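Wss1p (Saccharomyces cerevisiae FostersO, PDB 5XBN) cuts DNA-bound proteins as a zinc-dependent metalloendopeptidase, helping to repair toxic DNA-protein cross-links such as trapped topoisomerase 1. Local coordinates at residues N26-K31 with L58-H63; K49-K54 with C108-M113; F64-L69 with H115-N120; F72-Q77 with M91-C96. One frame throughout, in Å; residues are numbered along the deposited sequence.

Overall arrangement
From the N terminus, the chain enters edge strand 29-33, runs through helices 41-54 and 56-62, and contact 1 closes this first loop by bringing the second helix back against the start of the strand. Contact 2 opens inside that loop, on helix 41-54, and closes only at helix 106-118, so contacts 1 and 2 cross. Contact 3 starts just after contact 1 ends, joins the start of strand 66-72 to the zinc-binding part of helix 106-118, and crosses contact 2. Contact 4 is nested inside the loops closed by contacts 2 and 3. Contacts 1 and 3 join strands or their lead-ins to helices, contact 2 joins two helices, and contact 4 ties a loop to the sheet.

Contact 1: N26-K31 with L58-H63; sequences NPHIQK and LMKENH
Met59, a selenomethionine, reaches from helix 56-62 into the turn that leads to edge strand 29-33 and meets three residues there. The turn is a type I beta turn from Asn26 to Ile29, reinforced by an Asx turn, and Met59 packs against it from the helix side. Its chain bends at the last torsion (chi3 68°), which carries the methyl CE to 3.6 Å from His28 O and leaves SE facing Ile29 and Asn26. SE lies 3.8 Å from Ile29 CD1, the two side chains crossing at about a right angle, and 3.6 Å from Asn26 ND2. The His28 ring meets Lys60 obliquely, its NE2 3.5 Å from Lys60 CB, while Lys60 NZ curls round to the ring edge near CE1. Pro27 CB covers one face of the same imidazole. The other ring nitrogen, ND1, is hydrogen-bonded to the ammonium group of Lys65, so the ring is gripped at one side and packed at the other. An alanine at His28 would lose this ring, and Lys60 CB would probably be left without its neighbour and Lys65 without its imidazole partner. Further out, Asn26 ND2 donates to Ala52 O, so the contact joins strand 29-33 and helix 56-62 to helix 41-54 as well. His63, with positive phi, makes a Schellman motif after the last helical turn. Within the beta turn, Asn26 OD1 accepts from His28 N at 2.8 Å, the donor standing above the carbonyl plane of the amide.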
# COMPACT_ATOMS: atom_id res chain seq x y z
N ASN A 26 10.10 -3.06 6.84
CA ASN A 26 10.08 -3.90 5.65
C ASN A 26 11.36 -3.64 4.86
O ASN A 26 11.56 -2.53 4.39
CB ASN A 26 8.81 -3.59 4.84
CG ASN A 26 8.69 -4.40 3.55
OD1 ASN A 26 9.65 -4.99 3.05
ND2 ASN A 26 7.49 -4.40 2.99
N PRO A 27 12.23 -4.65 4.73
CA PRO A 27 13.52 -4.55 4.03
C PRO A 27 13.37 -4.13 2.57
O PRO A 27 14.32 -3.66 1.94
CB PRO A 27 14.07 -5.98 4.11
CG PRO A 27 13.34 -6.62 5.24
CD PRO A 27 11.99 -6.01 5.25
N HIS A 28 12.17 -4.30 2.03
CA HIS A 28 11.94 -4.10 0.60
C HIS A 28 11.30 -2.77 0.27
O HIS A 28 11.03 -2.49 -0.89
CB HIS A 28 11.08 -5.25 0.08
CG HIS A 28 11.54 -6.58 0.56
ND1 HIS A 28 12.74 -7.14 0.17
CD2 HIS A 28 11.01 -7.44 1.47
CE1 HIS A 28 12.90 -8.30 0.78
NE2 HIS A 28 11.87 -8.50 1.58
N ILE A 29 11.04 -1.97 1.30
CA ILE A 29 10.59 -0.59 1.11
C ILE A 29 11.58 0.34 1.78
O ILE A 29 11.81 0.25 2.98
CB ILE A 29 9.20 -0.36 1.70
CG1 ILE A 29 8.20 -1.35 1.08
CG2 ILE A 29 8.78 1.10 1.51
CD1 ILE A 29 6.80 -1.33 1.70
N GLN A 30 12.17 1.25 1.03
CA GLN A 30 13.26 2.04 1.61
C GLN A 30 12.77 3.14 2.55
O GLN A 30 13.41 3.45 3.55
CB GLN A 30 14.12 2.64 0.50
CG GLN A 30 14.88 1.62 -0.30
CD GLN A 30 15.70 2.25 -1.41
OE1 GLN A 30 16.46 3.18 -1.18
NE2 GLN A 30 15.52 1.76 -2.64
N LYS A 31 11.63 3.75 2.25
CA LYS A 31 11.18 4.91 3.01
C LYS A 31 9.67 5.01 2.98
O LYS A 31 9.07 4.78 1.93
CB LYS A 31 11.80 6.19 2.41
CG LYS A 31 11.44 7.48 3.12
CD LYS A 31 12.26 7.66 4.37
CE LYS A 31 12.28 9.11 4.84
NZ LYS A 31 10.93 9.62 5.21
N LEU A 58 5.13 -11.05 1.40
CA LEU A 58 4.63 -11.16 0.03
C LEU A 58 5.61 -10.51 -0.93
O LEU A 58 5.92 -11.04 -1.99
CB LEU A 58 3.24 -10.52 -0.08
CG LEU A 58 2.51 -10.61 -1.44
CD1 LEU A 58 2.08 -12.03 -1.73
CD2 LEU A 58 1.32 -9.68 -1.47
N MSE A 59 6.12 -9.34 -0.55
CA MSE A 59 7.10 -8.68 -1.39
C MSE A 59 8.37 -9.52 -1.51
O MSE A 59 8.95 -9.59 -2.59
CB MSE A 59 7.41 -7.28 -0.86
CG MSE A 59 6.23 -6.33 -1.05
SE MSE A 59 6.61 -4.50 -0.47
CE MSE A 59 7.94 -4.00 -1.82
N LYS A 60 8.80 -10.16 -0.43
CA LYS A 60 9.98 -11.02 -0.52
C LYS A 60 9.73 -12.18 -1.50
O LYS A 60 10.59 -12.48 -2.35
CB LYS A 60 10.39 -11.56 0.84
CG LYS A 60 11.59 -12.51 0.76
CD LYS A 60 12.12 -12.89 2.13
CE LYS A 60 13.62 -13.12 2.08
NZ LYS A 60 14.36 -11.90 1.63
N GLU A 61 8.55 -12.79 -1.39
CA GLU A 61 8.18 -13.93 -2.25
C GLU A 61 8.14 -13.56 -3.72
O GLU A 61 8.45 -14.39 -4.59
CB GLU A 61 6.80 -14.48 -1.85
CG GLU A 61 6.78 -15.36 -0.63
CD GLU A 61 5.44 -16.07 -0.46
OE1 GLU A 61 4.44 -15.66 -1.10
OE2 GLU A 61 5.40 -17.05 0.31
N ASN A 62 7.73 -12.33 -4.01
CA ASN A 62 7.57 -11.89 -5.39
C ASN A 62 8.73 -11.04 -5.92
O ASN A 62 8.67 -10.54 -7.04
CB ASN A 62 6.25 -11.14 -5.54
CG ASN A 62 5.06 -12.06 -5.43
OD1 ASN A 62 4.67 -12.68 -6.42
ND2 ASN A 62 4.48 -12.18 -4.23
N HIS A 63 9.76 -10.88 -5.10
CA HIS A 63 10.92 -10.06 -5.45
C HIS A 63 10.54 -8.62 -5.76
O HIS A 63 11.16 -7.98 -6.61
CB HIS A 63 11.67 -10.68 -6.64
CG HIS A 63 11.83 -12.16 -6.54
ND1 HIS A 63 12.46 -12.77 -5.47
CD2 HIS A 63 11.44 -13.16 -7.36
CE1 HIS A 63 12.44 -14.08 -5.64
NE2 HIS A 63 11.83 -14.35 -6.78

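Contact 2: K49-K54 with C108-M113; sequences KEIAHK and CIMGTM
Ile51 points from helix 41-54 toward helix 106-118 and spreads its two branches over three side chains. Its CD1 rests 3.7 Å from Ile109 CG2, with the two isoleucines crossing at about a right angle. The same methyl meets Met110 CE at 3.5 Å, closer than carbon atoms usually pack. Met110 CE touches the other branch too, lying 3.9 Å from Ile51 CG2, and this CG2, set opposite the backbone N, also reaches Met113 CG at 3.9 Å. Both selenomethionines run past Ile51 in the reverse direction to its own side chain. Met110 leaves its helix obliquely to the contact, and it is the bends at chi2 (59°) and chi3 (50°) that swing its methyl back over Ile51 and Lys54. Here the aliphatic base of Lys54 joins in, its CB 4.1 Å from Met110 CE, while its NZ extends to a long, weak ion pair with Glu144 of helix 127-145. This is helix-to-helix packing in the metallopeptidase core: the short segments cross at -56°, their axes 10.8 Å apart at the closest, and helix 106-118 is the one that carries the HExxH zinc motif further along. Met113 is bent only at chi2 and stretches on from there, past Ile51 to Ile29 of the edge strand. Met110 also touches Val55, and Met106, one turn earlier on its helix, lies against Ile51 as well. Toward the sheet, Leu92 of strand 89-96 touches both Ile109 and Met113.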
# COMPACT_ATOMS: atom_id res chain seq x y z
N LYS A 49 3.08 2.34 8.08
CA LYS A 49 4.15 1.42 8.48
C LYS A 49 3.61 0.04 8.75
O LYS A 49 4.31 -0.94 8.54
CB LYS A 49 4.89 1.94 9.71
CG LYS A 49 5.78 3.13 9.38
CD LYS A 49 6.64 3.53 10.57
CE LYS A 49 7.55 4.70 10.17
NZ LYS A 49 8.59 5.02 11.20
N GLU A 50 2.37 -0.04 9.23
CA GLU A 50 1.77 -1.35 9.46
C GLU A 50 1.45 -2.01 8.12
O GLU A 50 1.62 -3.21 7.97
CB GLU A 50 0.51 -1.24 10.33
CG GLU A 50 -0.13 -2.58 10.71
CD GLU A 50 0.76 -3.48 11.57
OE1 GLU A 50 1.71 -2.98 12.20
OE2 GLU A 50 0.49 -4.71 11.62
N ILE A 51 1.00 -1.22 7.15
CA ILE A 51 0.80 -1.74 5.80
C ILE A 51 2.11 -2.30 5.26
O ILE A 51 2.18 -3.43 4.76
CB ILE A 51 0.27 -0.65 4.84
CG1 ILE A 51 -1.14 -0.20 5.22
CG2 ILE A 51 0.30 -1.14 3.37
CD1 ILE A 51 -2.22 -1.18 4.85
N ALA A 52 3.17 -1.50 5.39
CA ALA A 52 4.51 -1.89 4.93
C ALA A 52 4.97 -3.18 5.58
O ALA A 52 5.49 -4.07 4.93
CB ALA A 52 5.51 -0.78 5.22
N HIS A 53 4.78 -3.28 6.89
CA HIS A 53 5.16 -4.48 7.62
C HIS A 53 4.36 -5.68 7.14
O HIS A 53 4.91 -6.75 6.87
CB HIS A 53 4.95 -4.27 9.12
CG HIS A 53 5.14 -5.51 9.94
ND1 HIS A 53 6.30 -6.25 9.91
CD2 HIS A 53 4.32 -6.14 10.81
CE1 HIS A 53 6.19 -7.28 10.72
NE2 HIS A 53 4.99 -7.24 11.28
N LYS A 54 3.05 -5.49 7.01
CA LYS A 54 2.18 -6.62 6.72
C LYS A 54 2.46 -7.21 5.34
O LYS A 54 2.28 -8.41 5.15
CB LYS A 54 0.72 -6.23 6.85
CG LYS A 54 0.25 -6.15 8.30
CD LYS A 54 -1.21 -5.77 8.39
CE LYS A 54 -2.06 -6.97 8.79
NZ LYS A 54 -3.51 -6.66 8.69
N CYS A 108 -9.30 -2.05 3.02
CA CYS A 108 -9.40 -1.23 1.81
C CYS A 108 -8.04 -0.74 1.36
O CYS A 108 -7.69 -0.84 0.18
CB CYS A 108 -10.31 -0.03 2.05
SG CYS A 108 -12.07 -0.44 2.17
N ILE A 109 -7.27 -0.20 2.30
CA ILE A 109 -5.92 0.27 2.00
C ILE A 109 -5.02 -0.89 1.53
O ILE A 109 -4.27 -0.74 0.58
CB ILE A 109 -5.29 0.97 3.21
CG1 ILE A 109 -6.18 2.13 3.65
CG2 ILE A 109 -3.89 1.47 2.86
CD1 ILE A 109 -5.75 2.77 4.96
N MSE A 110 -5.10 -2.04 2.19
CA MSE A 110 -4.28 -3.18 1.78
C MSE A 110 -4.64 -3.61 0.36
O MSE A 110 -3.77 -4.03 -0.41
CB MSE A 110 -4.44 -4.36 2.73
CG MSE A 110 -3.64 -5.62 2.30
SE MSE A 110 -1.72 -5.30 2.16
CE MSE A 110 -1.63 -4.47 3.93
N GLY A 111 -5.92 -3.50 0.03
CA GLY A 111 -6.38 -3.89 -1.29
C GLY A 111 -5.75 -3.00 -2.34
O GLY A 111 -5.30 -3.46 -3.38
N THR A 112 -5.72 -1.70 -2.04
CA THR A 112 -5.08 -0.74 -2.92
C THR A 112 -3.57 -0.95 -2.98
O THR A 112 -2.95 -0.84 -4.06
CB THR A 112 -5.39 0.68 -2.47
OG1 THR A 112 -6.79 0.90 -2.63
CG2 THR A 112 -4.62 1.70 -3.31
N MSE A 113 -2.96 -1.28 -1.85
CA MSE A 113 -1.54 -1.57 -1.85
C MSE A 113 -1.21 -2.72 -2.80
O MSE A 113 -0.25 -2.63 -3.57
CB MSE A 113 -1.04 -1.92 -0.44
CG MSE A 113 0.45 -2.24 -0.37
SE MSE A 113 1.61 -0.72 -0.87
CE MSE A 113 3.35 -1.54 -0.52

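Contact 3: F64-L69 with H115-N120; sequences FKVTNL and HELTHN. With ZN (zinc ion), chain B.
The HExxH zinc-binding motif of a metallopeptidase supplies one side of this contact, and the loop leading into strand 66-72, with the first residue of that strand, the other. His115 and His119 bind the zinc ion through NE2, at 2.0 Å from His115 NE2 and 2.1 Å from His119 NE2; His125 and a water complete the site, and Glu116, next to His115 in the motif, is probably the active-site residue. Facing residues 64-66, Leu117 and Asn120 meet Phe64, Lys65 and Val66. The Phe64 ring packs beside Leu117: Leu117 O stands over one face, offset toward the rim and 4.0 Å from CZ, while the ring carbon CE2 packs on Leu117 CB at 4.1 Å. Leu117 CG points away from its carbonyl carbon (chi1 -77°), which sends CD2 forward to 3.9 Å from Val66 CG2; these two side chains cross at about a right angle. Asn120 makes the polar part of the joint. Its ND2 gives a weak, bent hydrogen bond to Lys65 O, 3.1 Å long with an N-H...O angle of 127°, and a separate, sound one to a water that also accepts from Lys65 N. The amide thus holds Lys65 directly but weakly at O, and through the water at N. Its other end, OD1, accepts from Asn83 ND2, which also donates to Glu116 O, bracing both amide and motif backbone. Around the contact, Met59 of helix 56-62 touches Phe64, Val66 and Leu117, strand 29-33 lies beside Val66, and helix 127-145 packs against Thr118.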
# COMPACT_ATOMS: atom_id res chain seq x y z
N PHE A 64 9.53 -8.11 -5.06
CA PHE A 64 9.10 -6.73 -5.22
C PHE A 64 9.97 -5.80 -4.39
O PHE A 64 10.29 -6.11 -3.24
CB PHE A 64 7.65 -6.54 -4.76
CG PHE A 64 6.61 -7.17 -5.66
CD1 PHE A 64 6.85 -7.39 -7.01
CD2 PHE A 64 5.37 -7.52 -5.13
CE1 PHE A 64 5.86 -7.96 -7.81
CE2 PHE A 64 4.39 -8.08 -5.93
CZ PHE A 64 4.63 -8.30 -7.26
N LYS A 65 10.31 -4.66 -4.98
CA LYS A 65 11.01 -3.57 -4.27
C LYS A 65 10.25 -2.26 -4.48
O LYS A 65 9.75 -2.01 -5.57
CB LYS A 65 12.44 -3.41 -4.78
CG LYS A 65 13.35 -4.61 -4.49
CD LYS A 65 13.65 -4.72 -3.00
CE LYS A 65 14.67 -5.83 -2.73
NZ LYS A 65 15.02 -5.91 -1.29
N VAL A 66 10.17 -1.44 -3.43
CA VAL A 66 9.59 -0.10 -3.52
C VAL A 66 10.56 0.89 -2.86
O VAL A 66 11.07 0.61 -1.79
CB VAL A 66 8.21 -0.00 -2.84
CG1 VAL A 66 7.70 1.46 -2.80
CG2 VAL A 66 7.19 -0.89 -3.56
N THR A 67 10.82 2.02 -3.50
CA THR A 67 11.73 2.98 -2.88
C THR A 67 10.97 3.82 -1.86
O THR A 67 11.33 3.84 -0.69
CB THR A 67 12.42 3.87 -3.92
OG1 THR A 67 13.16 3.03 -4.83
CG2 THR A 67 13.37 4.84 -3.25
N ASN A 68 9.91 4.49 -2.31
CA ASN A 68 9.07 5.31 -1.44
C ASN A 68 7.64 4.82 -1.38
O ASN A 68 7.02 4.62 -2.43
CB ASN A 68 9.04 6.77 -1.92
CG ASN A 68 10.39 7.43 -1.86
OD1 ASN A 68 10.90 7.71 -0.78
ND2 ASN A 68 10.97 7.69 -3.02
N LEU A 69 7.11 4.65 -0.17
CA LEU A 69 5.68 4.39 0.02
C LEU A 69 5.11 5.57 0.78
O LEU A 69 5.47 5.79 1.92
CB LEU A 69 5.45 3.09 0.80
CG LEU A 69 3.99 2.82 1.17
CD1 LEU A 69 3.13 2.71 -0.07
CD2 LEU A 69 3.89 1.56 2.03
N HIS A 115 -3.00 -3.79 -5.36
CA HIS A 115 -3.23 -3.27 -6.70
C HIS A 115 -1.99 -2.55 -7.21
O HIS A 115 -1.53 -2.77 -8.33
CB HIS A 115 -4.44 -2.31 -6.70
CG HIS A 115 -4.76 -1.72 -8.05
ND1 HIS A 115 -5.94 -1.99 -8.71
CD2 HIS A 115 -4.07 -0.87 -8.85
CE1 HIS A 115 -5.96 -1.33 -9.86
NE2 HIS A 115 -4.84 -0.64 -9.96
N GLU A 116 -1.45 -1.66 -6.39
CA GLU A 116 -0.30 -0.89 -6.85
C GLU A 116 0.97 -1.72 -6.96
O GLU A 116 1.77 -1.45 -7.84
CB GLU A 116 -0.05 0.31 -5.93
CG GLU A 116 -1.26 1.25 -5.84
CD GLU A 116 -1.72 1.77 -7.19
OE1 GLU A 116 -0.89 1.85 -8.12
OE2 GLU A 116 -2.90 2.11 -7.32
N LEU A 117 1.16 -2.71 -6.09
CA LEU A 117 2.30 -3.62 -6.23
C LEU A 117 2.22 -4.38 -7.55
O LEU A 117 3.23 -4.66 -8.17
CB LEU A 117 2.36 -4.61 -5.06
CG LEU A 117 2.91 -3.99 -3.77
CD1 LEU A 117 2.74 -4.97 -2.62
CD2 LEU A 117 4.40 -3.61 -3.96
N THR A 118 1.01 -4.72 -7.97
CA THR A 118 0.84 -5.44 -9.23
C THR A 118 1.40 -4.61 -10.39
O THR A 118 1.95 -5.15 -11.33
CB THR A 118 -0.64 -5.80 -9.46
OG1 THR A 118 -1.13 -6.58 -8.36
CG2 THR A 118 -0.83 -6.59 -10.74
N HIS A 119 1.29 -3.28 -10.28
CA HIS A 119 1.82 -2.37 -11.29
C HIS A 119 3.36 -2.29 -11.31
O HIS A 119 3.93 -1.67 -12.22
CB HIS A 119 1.25 -0.95 -11.08
CG HIS A 119 -0.16 -0.78 -11.57
ND1 HIS A 119 -0.58 -1.22 -12.81
CD2 HIS A 119 -1.24 -0.21 -10.99
CE1 HIS A 119 -1.86 -0.93 -12.96
NE2 HIS A 119 -2.28 -0.31 -11.87
N ASN A 120 4.04 -2.88 -10.33
CA ASN A 120 5.49 -3.08 -10.46
C ASN A 120 5.81 -3.95 -11.67
O ASN A 120 6.87 -3.82 -12.28
CB ASN A 120 6.09 -3.73 -9.20
CG ASN A 120 6.36 -2.74 -8.09
OD1 ASN A 120 5.69 -1.70 -7.99
ND2 ASN A 120 7.34 -3.05 -7.24
ZN ZN B . -4.22 0.32 -11.57
O HOH W 1 9.68 -4.76 -7.96
O HOH W 2 -4.67 2.23 -11.73

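Contact 4: F72-Q77 with M91-C96; sequences FYPRDQ and MLRLRC
Where the neighbouring parallel strands 66-72 and 89-96 of the mixed sheet diverge, Arg93 fastens the loop that follows the first to the second. Phe72 N still bonds to Leu92 O, 3.0 Å away; beyond it a water bridges Phe72 O and Leu94 N, and side chains add the rest. The Phe72 ring is sandwiched: Met91 CB forms a CH-pi contact 3.7 Å from the ring centroid, Pro74 CD covers the opposite face, and Arg93 N lies at its edge. Met91 SE comes in obliquely as a Met-aromatic contact. With CG lodged between backbone N and carbonyl carbon (chi1 74°), Phe72 holds its ring in this slot. Arg93 extends alongside the loop and bends at chi3, bringing its guanidinium against Pro74 CD on one face. NH2 donates to Pro74 O at 3.0 Å, with that oxygen tilted from the guanidinium plane, NE bonds to Leu79 O, and NH1 reaches Pro74 O by way of a water. The Tyr73 ring meets this guanidinium at 66° between planes, its CE1 3.3 Å from Arg93 NH1, and crosses the base of Arg95, whose CB lies 3.6 Å from the same CE1. Arg95 then leads away to Pro39 O, through NH1, and to a salt bridge with Glu71. With a leucine in place of Tyr73, Cys96 O would probably lose its hydroxyl donor and the loop its direct tie to that end of the strand. In the structure, the Tyr73 OH donates to Cys96 O at 2.6 Å, tilted 17° from the carbonyl plane.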
# COMPACT_ATOMS: atom_id res chain seq x y z
N PHE A 72 -1.02 10.13 -0.06
CA PHE A 72 -1.47 11.32 -0.77
C PHE A 72 -2.97 11.45 -0.55
O PHE A 72 -3.57 10.57 0.09
CB PHE A 72 -1.00 11.31 -2.26
CG PHE A 72 -1.74 10.37 -3.19
CD1 PHE A 72 -1.82 10.64 -4.56
CD2 PHE A 72 -2.39 9.25 -2.71
CE1 PHE A 72 -2.48 9.76 -5.43
CE2 PHE A 72 -3.07 8.39 -3.57
CZ PHE A 72 -3.11 8.64 -4.92
N TYR A 73 -3.54 12.57 -0.95
CA TYR A 73 -4.95 12.86 -0.68
C TYR A 73 -5.47 13.73 -1.82
O TYR A 73 -5.69 14.92 -1.64
CB TYR A 73 -5.11 13.56 0.67
CG TYR A 73 -6.53 13.63 1.18
CD1 TYR A 73 -7.18 12.50 1.61
CD2 TYR A 73 -7.20 14.85 1.22
CE1 TYR A 73 -8.49 12.56 2.07
CE2 TYR A 73 -8.51 14.92 1.68
CZ TYR A 73 -9.15 13.77 2.10
OH TYR A 73 -10.45 13.84 2.55
N PRO A 74 -5.62 13.13 -3.01
CA PRO A 74 -5.89 13.94 -4.21
C PRO A 74 -7.31 14.50 -4.22
O PRO A 74 -8.21 13.91 -3.63
CB PRO A 74 -5.68 12.95 -5.36
CG PRO A 74 -5.91 11.62 -4.76
CD PRO A 74 -5.45 11.70 -3.34
N ARG A 75 -7.49 15.64 -4.88
CA ARG A 75 -8.82 16.24 -5.02
C ARG A 75 -9.74 15.29 -5.75
O ARG A 75 -10.93 15.18 -5.43
CB ARG A 75 -8.73 17.57 -5.77
CG ARG A 75 -8.39 18.75 -4.88
CD ARG A 75 -9.52 19.02 -3.91
NE ARG A 75 -10.68 19.62 -4.56
CZ ARG A 75 -11.81 19.93 -3.93
NH1 ARG A 75 -11.93 19.69 -2.63
NH2 ARG A 75 -12.82 20.48 -4.60
N ASP A 76 -9.18 14.59 -6.74
CA ASP A 76 -9.89 13.55 -7.47
C ASP A 76 -10.25 12.42 -6.51
O ASP A 76 -9.39 11.64 -6.12
CB ASP A 76 -9.01 13.03 -8.62
CG ASP A 76 -9.70 11.97 -9.46
OD1 ASP A 76 -10.79 11.49 -9.07
OD2 ASP A 76 -9.14 11.59 -10.51
N GLN A 77 -11.53 12.33 -6.15
CA GLN A 77 -11.96 11.41 -5.10
C GLN A 77 -11.98 9.93 -5.51
O GLN A 77 -12.04 9.06 -4.66
CB GLN A 77 -13.35 11.81 -4.58
CG GLN A 77 -13.37 13.20 -3.97
CD GLN A 77 -14.71 13.56 -3.33
OE1 GLN A 77 -15.47 12.68 -2.92
NE2 GLN A 77 -14.99 14.86 -3.23
N MSE A 91 1.98 5.69 -4.08
CA MSE A 91 1.17 6.59 -3.26
C MSE A 91 -0.12 5.90 -2.85
O MSE A 91 -0.74 5.22 -3.66
CB MSE A 91 0.89 7.90 -4.02
CG MSE A 91 2.18 8.65 -4.30
SE MSE A 91 2.14 10.28 -5.40
CE MSE A 91 1.87 9.46 -7.11
N LEU A 92 -0.50 6.06 -1.59
CA LEU A 92 -1.73 5.48 -1.07
C LEU A 92 -2.59 6.54 -0.42
O LEU A 92 -2.09 7.32 0.39
CB LEU A 92 -1.44 4.40 -0.02
CG LEU A 92 -0.70 3.10 -0.39
CD1 LEU A 92 -0.53 2.25 0.89
CD2 LEU A 92 -1.48 2.35 -1.45
N ARG A 93 -3.87 6.56 -0.75
CA ARG A 93 -4.84 7.34 0.02
C ARG A 93 -5.13 6.61 1.32
O ARG A 93 -5.51 5.44 1.29
CB ARG A 93 -6.13 7.55 -0.77
CG ARG A 93 -7.17 8.37 0.00
CD ARG A 93 -8.52 8.34 -0.70
NE ARG A 93 -8.55 9.11 -1.95
CZ ARG A 93 -8.75 10.42 -2.02
NH1 ARG A 93 -8.93 11.13 -0.91
NH2 ARG A 93 -8.77 11.02 -3.20
N LEU A 94 -4.94 7.28 2.45
CA LEU A 94 -5.18 6.69 3.76
C LEU A 94 -6.48 7.18 4.39
O LEU A 94 -7.00 6.56 5.31
CB LEU A 94 -4.03 7.01 4.72
CG LEU A 94 -2.62 6.57 4.36
CD1 LEU A 94 -1.67 6.96 5.48
CD2 LEU A 94 -2.56 5.07 4.10
N ARG A 95 -6.98 8.30 3.89
CA ARG A 95 -8.09 9.00 4.53
C ARG A 95 -9.34 9.06 3.65
O ARG A 95 -9.23 9.14 2.43
CB ARG A 95 -7.65 10.42 4.89
CG ARG A 95 -6.51 10.47 5.88
CD ARG A 95 -5.88 11.85 5.89
NE ARG A 95 -4.68 11.86 6.71
CZ ARG A 95 -4.67 12.10 8.02
NH1 ARG A 95 -5.82 12.35 8.65
NH2 ARG A 95 -3.53 12.09 8.69
N CYS A 96 -10.51 9.03 4.28
CA CYS A 96 -11.78 9.17 3.55
C CYS A 96 -11.83 10.47 2.74
O CYS A 96 -11.46 11.54 3.24
CB CYS A 96 -12.97 9.11 4.51
SG CYS A 96 -13.50 7.43 4.91
O HOH W 3 -4.72 10.10 2.63
O HOH W 4 -10.11 13.65 -1.37